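Local coordinates for protein endonuclease 2 (Arabidopsis thaliana, PDB 4CXP) that cleaves RNA and single-stranded DNA, and double-stranded DNA less well, as a divalent-metal-dependent endonuclease that yields 5'-phosphorylated products, at residues 56-61 / 118-123; 175-180 / 242-247; 144-149 / 234-239. All blocks are in the same frame, centred on the assembly; numbering follows the deposited sequence.

Contact 1 (56-61 / 118-123); sequences PLHYIN and VSHFMG. With ZN (zinc ion), chain E.
His-58, in the short 3-10 segment 56-58, lies opposite Phe-121 of helix 111-124, their CA atoms 6.2 Å apart, and no hydrogen bond joins the two backbones or side chains here. What ties them is a zinc ion, bound by His-58 through ND1 and by His-120 through NE2, each at 2.2 Å. Imidazole suits both places because either ring nitrogen can offer a lone pair to a metal. The imidazoles approach through their edges, planes at 69°, without stacking; the close approach of their nitrogens reflects the shared zinc. His-120 reaches the metal with CG anti to the backbone N (chi1 -175°), while its ND1 hydrogen-bonds to the backbone O of Cys-41, an outer partner that fixes the rotation of the ring. Asp-45 and Asp-124 complete the protein ligands of this zinc, one of the metal sites in the active centre of a nuclease type I enzyme. Phe-121, one residue further along the helix, turns its edge to the face of His-58: CE1 stands 3.5 Å above the imidazole plane, over its centre, in a T-shaped stack with planes at 90°. The phenyl ring is itself touched on one face by the backbone O of Leu-57, 3.4 Å from Phe-121 CE1, and its CZ packs against Leu-57 CB at 3.7 Å. A flat, apolar ring fits here: it probably helps hold the imidazole's orientation, and offers no atom that could bind the metal. Replacing Phe-121 by an alanine would probably open a gap beside Leu-57 and let the His-58 ring tilt more freely about its zinc bond. Val-85 and Ala-88 of helix 85-96 also pack on Phe-121.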
loop_
_atom_site.group_PDB
_atom_site.type_symbol
_atom_site.label_atom_id
_atom_site.label_comp_id
_atom_site.label_asym_id
_atom_site.label_seq_id
_atom_site.Cartn_x
_atom_site.Cartn_y
_atom_site.Cartn_z
ATOM N N PRO A 56 8.883 10.311 -6.033
ATOM C CA PRO A 56 9.485 8.969 -6.227
ATOM C C PRO A 56 9.347 8.054 -5.011
ATOM O O PRO A 56 9.603 6.853 -5.110
ATOM C CB PRO A 56 10.958 9.268 -6.515
ATOM C CG PRO A 56 10.909 10.668 -7.082
ATOM C CD PRO A 56 9.898 11.367 -6.213
ATOM N N LEU A 57 8.936 8.609 -3.872
ATOM C CA LEU A 57 8.822 7.846 -2.644
ATOM C C LEU A 57 7.602 6.946 -2.603
ATOM O O LEU A 57 7.447 6.192 -1.647
ATOM C CB LEU A 57 8.807 8.797 -1.435
ATOM C CG LEU A 57 10.014 9.732 -1.316
ATOM C CD1 LEU A 57 9.888 10.545 -0.037
ATOM C CD2 LEU A 57 11.357 9.011 -1.372
ATOM N N HIS A 58 6.735 7.003 -3.619
ATOM C CA HIS A 58 5.530 6.172 -3.629
ATOM C C HIS A 58 5.756 4.795 -4.229
ATOM O O HIS A 58 4.873 3.941 -4.122
ATOM C CB HIS A 58 4.398 6.866 -4.388
ATOM C CG HIS A 58 3.911 8.100 -3.705
ATOM N ND1 HIS A 58 2.648 8.212 -3.182
ATOM C CD2 HIS A 58 4.560 9.254 -3.416
ATOM C CE1 HIS A 58 2.543 9.398 -2.602
ATOM N NE2 HIS A 58 3.688 10.050 -2.729
ATOM N N TYR A 59 6.901 4.542 -4.868
ATOM C CA TYR A 59 7.066 3.312 -5.623
ATOM C C TYR A 59 8.523 2.882 -5.643
ATOM O O TYR A 59 9.411 3.563 -5.110
ATOM C CB TYR A 59 6.481 3.488 -7.052
ATOM C CG TYR A 59 7.137 4.624 -7.798
ATOM C CD1 TYR A 59 8.360 4.455 -8.455
ATOM C CD2 TYR A 59 6.565 5.886 -7.816
ATOM C CE1 TYR A 59 8.967 5.516 -9.108
ATOM C CE2 TYR A 59 7.178 6.939 -8.458
ATOM C CZ TYR A 59 8.377 6.753 -9.107
ATOM O OH TYR A 59 8.979 7.818 -9.736
ATOM N N ILE A 60 8.751 1.724 -6.273
ATOM C CA ILE A 60 10.071 1.182 -6.586
ATOM C C ILE A 60 10.029 0.757 -8.045
ATOM O O ILE A 60 9.121 0.034 -8.448
ATOM C CB ILE A 60 10.428 -0.040 -5.727
ATOM C CG1 ILE A 60 10.534 0.349 -4.265
ATOM C CG2 ILE A 60 11.719 -0.658 -6.198
ATOM C CD1 ILE A 60 10.476 -0.792 -3.285
ATOM N N ASN A 61 11.033 1.180 -8.812
ATOM C CA ASN A 61 11.257 0.711 -10.173
ATOM C C ASN A 61 12.270 -0.421 -10.175
ATOM O O ASN A 61 13.364 -0.270 -9.636
ATOM C CB ASN A 61 11.839 1.835 -11.033
ATOM C CG ASN A 61 10.819 2.855 -11.455
ATOM O OD1 ASN A 61 9.662 2.532 -11.687
ATOM N ND2 ASN A 61 11.253 4.100 -11.584
ATOM N N VAL A 118 4.118 7.504 6.559
ATOM C CA VAL A 118 4.336 6.102 6.762
ATOM C C VAL A 118 3.029 5.311 6.535
ATOM O O VAL A 118 3.074 4.196 6.013
ATOM C CB VAL A 118 5.040 5.865 8.103
ATOM C CG1 VAL A 118 4.050 5.845 9.244
ATOM C CG2 VAL A 118 5.852 4.598 8.038
ATOM N N SER A 119 1.885 5.888 6.887
ATOM C CA SER A 119 0.617 5.218 6.701
ATOM C C SER A 119 0.336 5.003 5.218
ATOM O O SER A 119 -0.049 3.917 4.795
ATOM C CB SER A 119 -0.494 6.019 7.372
ATOM O OG SER A 119 -0.288 6.048 8.784
ATOM N N HIS A 120 0.524 6.037 4.423
ATOM C CA HIS A 120 0.308 5.933 2.990
ATOM C C HIS A 120 1.329 4.996 2.339
ATOM O O HIS A 120 0.964 4.152 1.522
ATOM C CB HIS A 120 0.411 7.325 2.347
ATOM C CG HIS A 120 0.098 7.329 0.894
ATOM N ND1 HIS A 120 -1.175 7.516 0.412
ATOM C CD2 HIS A 120 0.892 7.186 -0.191
ATOM C CE1 HIS A 120 -1.148 7.469 -0.910
ATOM N NE2 HIS A 120 0.097 7.284 -1.304
ATOM N N PHE A 121 2.600 5.161 2.671
ATOM C CA PHE A 121 3.649 4.370 2.032
ATOM C C PHE A 121 3.596 2.897 2.426
ATOM O O PHE A 121 3.885 2.040 1.590
ATOM C CB PHE A 121 5.023 4.984 2.312
ATOM C CG PHE A 121 5.233 6.341 1.676
ATOM C CD1 PHE A 121 4.698 6.658 0.447
ATOM C CD2 PHE A 121 6.003 7.293 2.318
ATOM C CE1 PHE A 121 4.903 7.906 -0.114
ATOM C CE2 PHE A 121 6.212 8.542 1.758
ATOM C CZ PHE A 121 5.654 8.845 0.540
ATOM N N MET A 122 3.209 2.580 3.660
ATOM C CA MET A 122 2.986 1.185 4.005
ATOM C C MET A 122 1.896 0.594 3.109
ATOM O O MET A 122 1.950 -0.577 2.728
ATOM C CB MET A 122 2.609 1.030 5.465
ATOM C CG MET A 122 2.542 -0.430 5.900
ATOM S SD MET A 122 4.126 -1.286 5.808
ATOM C CE MET A 122 4.900 -0.632 7.288
ATOM N N GLY A 123 0.890 1.387 2.751
ATOM C CA GLY A 123 -0.062 0.946 1.771
ATOM C C GLY A 123 0.523 0.775 0.385
ATOM O O GLY A 123 0.375 -0.276 -0.238
HETATM ZN ZN ZN E . 0.811 7.028 -3.358
#

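Contact 2 (175-180 / 242-247); sequences EGMVDA and IVYQRL. With NAG (2-acetamido-2-deoxy-beta-D-glucopyranose), chain D.
Met-177 carries most of this contact, reaching from helix 176-187 to touch Tyr-244 and Leu-247 on helix 233-262; the account holds for one of its two modelled conformers. A chi1 of -168° and an extended chi2 carry the sulfur across the gap between the helices, and the chain bends only at chi3. Met-177 CG lies 3.9 Å from Tyr-244 CE1. The sulfur of Met-177 sits at the edge of the Tyr-244 ring, close to its plane and 5.2 Å from the centroid, a Met-aromatic contact. The long, unbranched, flexible methionine suits a place where the backbones stay well apart, the nearest CA atoms, of Met-177 and Tyr-244, being 8.7 Å from each other. This is helix-to-helix packing within the mainly helical S1/P1 nuclease fold, and Ile-8 of helix 3-15 and Ala-165 of helix 153-169 also pack on Met-177. Leu-247, one turn beyond Tyr-244, adds a smaller apolar touch, its CD1 lying 4.2 Å from Met-177 SD with the side chains at about a right angle. Tyr-244 has a second role: an N-acetylglucosamine of a glycan attached to the protein, probably at the nearby Asn-184, lays its acetamide over one face of the ring, methyl C8 standing 3.4 Å above the plane and over its centre, a CH-pi approach. Sugar atom C8 also lies 3.7 Å from Ala-180 CB, where a small side chain is consistent with that closeness. An aromatic ring suits this post because its face takes the acetamide while its rim takes the thioether. The phenol OH is hydrogen-bonded to the hydroxyl of Tyr-170.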
loop_
_atom_site.group_PDB
_atom_site.type_symbol
_atom_site.label_atom_id
_atom_site.label_comp_id
_atom_site.label_asym_id
_atom_site.label_seq_id
_atom_site.Cartn_x
_atom_site.Cartn_y
_atom_site.Cartn_z
ATOM N N GLU A 175 -18.088 -0.075 4.087
ATOM C CA GLU A 175 -17.405 -0.910 5.098
ATOM C C GLU A 175 -17.493 -2.427 4.878
ATOM O O GLU A 175 -16.953 -3.205 5.647
ATOM C CB GLU A 175 -18.072 -0.610 6.442
ATOM C CG GLU A 175 -17.986 0.842 6.857
ATOM C CD GLU A 175 -16.561 1.296 7.092
ATOM O OE1 GLU A 175 -15.756 0.480 7.546
ATOM O OE2 GLU A 175 -16.275 2.478 6.866
ATOM N N GLY A 176 -18.182 -2.856 3.824
ATOM C CA GLY A 176 -18.355 -4.275 3.612
ATOM C C GLY A 176 -17.060 -5.029 3.370
ATOM O O GLY A 176 -16.835 -6.083 3.936
ATOM N N MET A 177 -16.210 -4.474 2.535
ATOM C CA MET A 177 -14.942 -5.121 2.242
ATOM C C MET A 177 -14.036 -5.116 3.487
ATOM O O MET A 177 -13.431 -6.125 3.815
ATOM C CB MET A 177 -14.258 -4.486 1.030
ATOM C CG MET A 177 -13.078 -5.311 0.519
ATOM S SD MET A 177 -12.131 -4.591 -0.840
ATOM C CE MET A 177 -13.432 -4.508 -2.022
ATOM N N VAL A 178 -13.972 -3.994 4.199
ATOM C CA VAL A 178 -13.204 -3.916 5.446
ATOM C C VAL A 178 -13.629 -4.968 6.432
ATOM O O VAL A 178 -12.811 -5.649 7.041
ATOM C CB VAL A 178 -13.431 -2.570 6.160
ATOM C CG1 VAL A 178 -12.867 -2.569 7.588
ATOM C CG2 VAL A 178 -12.779 -1.517 5.331
ATOM N N ASP A 179 -14.940 -5.068 6.629
ATOM C CA ASP A 179 -15.463 -5.990 7.604
ATOM C C ASP A 179 -15.141 -7.426 7.234
ATOM O O ASP A 179 -14.789 -8.243 8.077
ATOM C CB ASP A 179 -16.976 -5.775 7.776
ATOM C CG ASP A 179 -17.312 -4.426 8.444
ATOM O OD1 ASP A 179 -16.410 -3.769 8.997
ATOM O OD2 ASP A 179 -18.486 -4.010 8.376
ATOM N N ALA A 180 -15.219 -7.752 5.948
ATOM C CA ALA A 180 -14.931 -9.096 5.491
ATOM C C ALA A 180 -13.438 -9.424 5.633
ATOM O O ALA A 180 -13.065 -10.546 5.993
ATOM C CB ALA A 180 -15.396 -9.276 4.054
ATOM N N ILE A 242 -5.823 -11.796 -4.382
ATOM C CA ILE A 242 -4.502 -11.221 -4.114
ATOM C C ILE A 242 -4.654 -9.752 -3.717
ATOM O O ILE A 242 -3.901 -9.290 -2.871
ATOM C CB ILE A 242 -3.455 -11.494 -5.237
ATOM C CG1 ILE A 242 -2.107 -10.838 -4.952
ATOM C CG2 ILE A 242 -3.887 -10.934 -6.553
ATOM C CD1 ILE A 242 -1.465 -11.246 -3.657
ATOM N N VAL A 243 -5.615 -9.028 -4.284
ATOM C CA VAL A 243 -5.908 -7.697 -3.796
ATOM C C VAL A 243 -6.295 -7.754 -2.309
ATOM O O VAL A 243 -5.781 -6.994 -1.493
ATOM C CB VAL A 243 -6.967 -7.009 -4.665
ATOM C CG1 VAL A 243 -7.461 -5.722 -4.024
ATOM C CG2 VAL A 243 -6.386 -6.739 -6.053
ATOM N N TYR A 244 -7.218 -8.648 -1.960
ATOM C CA TYR A 244 -7.592 -8.823 -0.559
ATOM C C TYR A 244 -6.371 -9.090 0.326
ATOM O O TYR A 244 -6.220 -8.502 1.389
ATOM C CB TYR A 244 -8.578 -9.960 -0.406
ATOM C CG TYR A 244 -9.979 -9.782 -0.948
ATOM C CD1 TYR A 244 -10.591 -8.551 -1.112
ATOM C CD2 TYR A 244 -10.731 -10.914 -1.221
ATOM C CE1 TYR A 244 -11.912 -8.459 -1.533
ATOM C CE2 TYR A 244 -12.057 -10.831 -1.628
ATOM C CZ TYR A 244 -12.633 -9.597 -1.773
ATOM O OH TYR A 244 -13.971 -9.485 -2.139
ATOM N N GLN A 245 -5.519 -10.007 -0.122
ATOM C CA GLN A 245 -4.316 -10.366 0.627
ATOM C C GLN A 245 -3.446 -9.136 0.878
ATOM O O GLN A 245 -2.976 -8.923 1.994
ATOM C CB GLN A 245 -3.530 -11.413 -0.147
ATOM C CG GLN A 245 -2.260 -11.908 0.547
ATOM C CD GLN A 245 -1.256 -12.393 -0.459
ATOM O OE1 GLN A 245 -1.481 -13.385 -1.143
ATOM N NE2 GLN A 245 -0.158 -11.663 -0.589
ATOM N N ARG A 246 -3.192 -8.360 -0.165
ATOM C CA ARG A 246 -2.304 -7.221 -0.033
ATOM C C ARG A 246 -2.876 -6.111 0.816
ATOM O O ARG A 246 -2.144 -5.463 1.563
ATOM C CB ARG A 246 -1.907 -6.689 -1.412
ATOM C CG ARG A 246 -1.131 -7.660 -2.292
ATOM C CD ARG A 246 0.135 -8.212 -1.655
ATOM N NE ARG A 246 1.195 -7.214 -1.651
ATOM C CZ ARG A 246 2.392 -7.411 -1.099
ATOM N NH1 ARG A 246 2.590 -8.435 -0.282
ATOM N NH2 ARG A 246 3.374 -6.577 -1.389
ATOM N N LEU A 247 -4.193 -5.889 0.746
ATOM C CA LEU A 247 -4.839 -4.922 1.612
ATOM C C LEU A 247 -4.768 -5.357 3.077
ATOM O O LEU A 247 -4.478 -4.560 3.966
ATOM C CB LEU A 247 -6.283 -4.690 1.185
ATOM C CG LEU A 247 -6.497 -4.071 -0.194
ATOM C CD1 LEU A 247 -7.980 -4.075 -0.548
ATOM C CD2 LEU A 247 -5.923 -2.673 -0.305
HETATM C C1 NAG D . -12.787 -14.462 3.242
HETATM C C2 NAG D . -12.822 -13.946 1.807
HETATM C C3 NAG D . -13.843 -14.736 1.000
HETATM C C4 NAG D . -13.547 -16.222 1.101
HETATM C C5 NAG D . -13.416 -16.640 2.561
HETATM C C6 NAG D . -13.001 -18.096 2.738
HETATM C C7 NAG D . -12.161 -11.610 1.832
HETATM C C8 NAG D . -12.575 -10.174 1.789
HETATM N N2 NAG D . -13.112 -12.529 1.762
HETATM O O3 NAG D . -13.825 -14.297 -0.345
HETATM O O4 NAG D . -14.600 -16.925 0.472
HETATM O O5 NAG D . -12.435 -15.837 3.195
HETATM O O6 NAG D . -11.769 -18.335 2.097
HETATM O O7 NAG D . -10.966 -11.903 1.984
#

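Contact 3 (144-149 / 234-239); sequences VHWYTR and EYFYSR. With SO4 (sulfate ion), chain J.
Tyr-147 holds phi 52° and psi -123°, a conformation usual for glycine, while its OH lies 3.6 Å from Phe-236 CB, approaching the phenyl ring obliquely. That oxygen also hydrogen-bonds to OD1 of Asp-233, at the start of helix 233-262. Phe-236 receives Trp-146 as well, whose CZ2 lies 3.9 Å from Phe-236 CD1, an atom at the edge of the indole, near its plane. Two atoms further round the rim, past CH2, Trp-146 CZ3 comes 4.1 Å from Tyr-235 CD1, and these two side chains cross at about a right angle. Chi1 near 180° swings the indole's six-membered ring out to the helix, while NE1 hydrogen-bonds to OG1 of Thr-164 in helix 153-169. A broad ring such as tryptophan can thus touch two neighbouring helix residues at once. Tyr-147 CD1 rests over one indole face, 3.6 Å above its plane. Away from the helix, Arg-149 NH1 donates to O2 of a sulfate, at 2.8 Å, an ion probably from the crystallisation liquor and also bound by Lys-150 N. Trp-146 to Arg-149 forms a type II' beta turn with Tyr-147 second, making this a beta-hairpin whose aromatic tip packs on helix 233-262.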
loop_
_atom_site.group_PDB
_atom_site.type_symbol
_atom_site.label_atom_id
_atom_site.label_comp_id
_atom_site.label_asym_id
_atom_site.label_seq_id
_atom_site.Cartn_x
_atom_site.Cartn_y
_atom_site.Cartn_z
ATOM N N VAL A 144 -5.212 -1.038 -21.697
ATOM C CA VAL A 144 -6.144 -2.145 -21.874
ATOM C C VAL A 144 -7.556 -1.589 -21.724
ATOM O O VAL A 144 -7.762 -0.370 -21.736
ATOM C CB VAL A 144 -5.836 -3.299 -20.878
ATOM C CG1 VAL A 144 -4.471 -3.886 -21.178
ATOM C CG2 VAL A 144 -5.901 -2.841 -19.428
ATOM N N HIS A 145 -8.535 -2.473 -21.611
ATOM C CA HIS A 145 -9.877 -2.092 -21.205
ATOM C C HIS A 145 -10.196 -2.817 -19.913
ATOM O O HIS A 145 -9.846 -3.989 -19.743
ATOM C CB HIS A 145 -10.925 -2.452 -22.269
ATOM C CG HIS A 145 -11.045 -1.443 -23.392
ATOM N ND1 HIS A 145 -10.074 -1.272 -24.350
ATOM C CD2 HIS A 145 -12.012 -0.538 -23.688
ATOM C CE1 HIS A 145 -10.438 -0.330 -25.204
ATOM N NE2 HIS A 145 -11.614 0.138 -24.819
ATOM N N TRP A 146 -10.845 -2.108 -18.992
ATOM C CA TRP A 146 -11.469 -2.692 -17.808
ATOM C C TRP A 146 -12.952 -2.780 -18.126
ATOM O O TRP A 146 -13.631 -1.758 -18.244
ATOM C CB TRP A 146 -11.225 -1.823 -16.569
ATOM C CG TRP A 146 -11.798 -2.436 -15.332
ATOM C CD1 TRP A 146 -12.846 -1.982 -14.598
ATOM C CD2 TRP A 146 -11.346 -3.631 -14.694
ATOM N NE1 TRP A 146 -13.079 -2.824 -13.539
ATOM C CE2 TRP A 146 -12.168 -3.841 -13.579
ATOM C CE3 TRP A 146 -10.339 -4.564 -14.979
ATOM C CZ2 TRP A 146 -12.010 -4.929 -12.744
ATOM C CZ3 TRP A 146 -10.179 -5.639 -14.136
ATOM C CH2 TRP A 146 -11.012 -5.815 -13.038
ATOM N N TYR A 147 -13.434 -3.991 -18.371
ATOM C CA TYR A 147 -14.764 -4.176 -18.952
ATOM C C TYR A 147 -14.844 -3.310 -20.209
ATOM O O TYR A 147 -14.002 -3.479 -21.089
ATOM C CB TYR A 147 -15.874 -3.985 -17.908
ATOM C CG TYR A 147 -15.830 -5.057 -16.826
ATOM C CD1 TYR A 147 -15.012 -4.927 -15.716
ATOM C CD2 TYR A 147 -16.586 -6.205 -16.928
ATOM C CE1 TYR A 147 -14.948 -5.917 -14.744
ATOM C CE2 TYR A 147 -16.537 -7.190 -15.964
ATOM C CZ TYR A 147 -15.719 -7.041 -14.860
ATOM O OH TYR A 147 -15.638 -7.989 -13.871
ATOM N N THR A 148 -15.793 -2.393 -20.313
ATOM C CA THR A 148 -15.976 -1.657 -21.563
ATOM C C THR A 148 -15.165 -0.363 -21.664
ATOM O O THR A 148 -15.233 0.293 -22.697
ATOM C CB THR A 148 -17.436 -1.290 -21.815
ATOM O OG1 THR A 148 -17.804 -0.246 -20.910
ATOM C CG2 THR A 148 -18.346 -2.478 -21.685
ATOM N N ARG A 149 -14.399 -0.004 -20.642
ATOM C CA ARG A 149 -13.756 1.304 -20.598
ATOM C C ARG A 149 -12.252 1.218 -20.683
ATOM O O ARG A 149 -11.637 0.299 -20.153
ATOM C CB ARG A 149 -14.128 2.021 -19.312
ATOM C CG ARG A 149 -15.611 2.265 -19.152
ATOM C CD ARG A 149 -16.142 3.193 -20.230
ATOM N NE ARG A 149 -17.554 3.415 -20.038
ATOM C CZ ARG A 149 -18.310 4.174 -20.821
ATOM N NH1 ARG A 149 -17.785 4.818 -21.859
ATOM N NH2 ARG A 149 -19.607 4.302 -20.551
ATOM N N GLU A 234 -13.034 -12.806 -15.774
ATOM C CA GLU A 234 -12.025 -13.823 -15.508
ATOM C C GLU A 234 -10.855 -13.218 -14.726
ATOM O O GLU A 234 -10.389 -13.790 -13.733
ATOM C CB GLU A 234 -11.536 -14.459 -16.802
ATOM C CG GLU A 234 -10.514 -15.552 -16.618
ATOM C CD GLU A 234 -10.053 -16.102 -17.952
ATOM O OE1 GLU A 234 -9.160 -15.488 -18.572
ATOM O OE2 GLU A 234 -10.594 -17.132 -18.383
ATOM N N TYR A 235 -10.371 -12.076 -15.176
ATOM C CA TYR A 235 -9.262 -11.406 -14.502
ATOM C C TYR A 235 -9.688 -10.906 -13.124
ATOM O O TYR A 235 -8.968 -11.058 -12.150
ATOM C CB TYR A 235 -8.732 -10.272 -15.374
ATOM C CG TYR A 235 -7.421 -9.667 -14.904
ATOM C CD1 TYR A 235 -7.378 -8.633 -13.975
ATOM C CD2 TYR A 235 -6.208 -10.137 -15.398
ATOM C CE1 TYR A 235 -6.189 -8.080 -13.585
ATOM C CE2 TYR A 235 -4.999 -9.590 -15.001
ATOM C CZ TYR A 235 -5.000 -8.542 -14.109
ATOM O OH TYR A 235 -3.844 -7.941 -13.696
ATOM N N PHE A 236 -10.855 -10.282 -13.051
ATOM C CA PHE A 236 -11.388 -9.768 -11.812
ATOM C C PHE A 236 -11.451 -10.832 -10.733
ATOM O O PHE A 236 -10.906 -10.652 -9.644
ATOM C CB PHE A 236 -12.766 -9.156 -12.079
ATOM C CG PHE A 236 -13.483 -8.701 -10.837
ATOM C CD1 PHE A 236 -13.078 -7.583 -10.147
ATOM C CD2 PHE A 236 -14.566 -9.412 -10.356
ATOM C CE1 PHE A 236 -13.754 -7.157 -9.020
ATOM C CE2 PHE A 236 -15.242 -9.006 -9.233
ATOM C CZ PHE A 236 -14.836 -7.872 -8.553
ATOM N N TYR A 237 -12.150 -11.932 -10.989
ATOM C CA TYR A 237 -12.350 -12.927 -9.944
ATOM C C TYR A 237 -11.059 -13.621 -9.567
ATOM O O TYR A 237 -10.867 -13.990 -8.419
ATOM C CB TYR A 237 -13.413 -13.948 -10.347
ATOM C CG TYR A 237 -14.809 -13.393 -10.353
ATOM C CD1 TYR A 237 -15.387 -12.947 -9.199
ATOM C CD2 TYR A 237 -15.550 -13.366 -11.521
ATOM C CE1 TYR A 237 -16.678 -12.454 -9.213
ATOM C CE2 TYR A 237 -16.834 -12.885 -11.544
ATOM C CZ TYR A 237 -17.392 -12.412 -10.388
ATOM O OH TYR A 237 -18.682 -11.932 -10.380
ATOM N N SER A 238 -10.163 -13.806 -10.518
ATOM C CA SER A 238 -8.927 -14.491 -10.211
ATOM C C SER A 238 -7.932 -13.611 -9.460
ATOM O O SER A 238 -7.150 -14.135 -8.690
ATOM C CB SER A 238 -8.298 -15.091 -11.449
ATOM O OG SER A 238 -7.968 -14.134 -12.395
ATOM N N ARG A 239 -7.962 -12.294 -9.673
ATOM C CA ARG A 239 -7.034 -11.386 -9.007
ATOM C C ARG A 239 -7.589 -10.794 -7.726
ATOM O O ARG A 239 -6.814 -10.283 -6.923
ATOM C CB ARG A 239 -6.559 -10.274 -9.958
ATOM C CG ARG A 239 -5.415 -10.676 -10.857
ATOM C CD ARG A 239 -5.677 -11.873 -11.753
ATOM N NE ARG A 239 -4.533 -12.074 -12.625
ATOM C CZ ARG A 239 -4.454 -13.003 -13.547
ATOM N NH1 ARG A 239 -5.432 -13.883 -13.673
ATOM N NH2 ARG A 239 -3.388 -13.045 -14.313
HETATM S S SO4 J . -13.795 5.168 -22.803
HETATM O O1 SO4 J . -13.144 5.921 -23.881
HETATM O O2 SO4 J . -15.243 5.254 -22.955
HETATM O O3 SO4 J . -13.415 5.714 -21.489
HETATM O O4 SO4 J . -13.357 3.780 -22.865
#

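Contact 1 lies deepest, its centre about 7 Å from the centre of the chain, contact 2 about 12 Å and contact 3 about 21 Å out. All touching residues of contacts 1 and 2 are buried, while contact 3 includes the partly exposed Tyr-147 and its hairpin turn ends in the exposed Arg-149. The chemistry differs as well: contact 1 is organised by a metal, contact 2 by apolar and sulfur-aromatic touches beside a sugar, and contact 3 by aromatic rims. Contacts 2 and 3 share helix 233-262, using adjoining stretches of it against a helix and a hairpin respectively. Contact 1 uses helix 111-124 instead; Met-122 and Ser-119 there nevertheless pack on Leu-254 of helix 233-262.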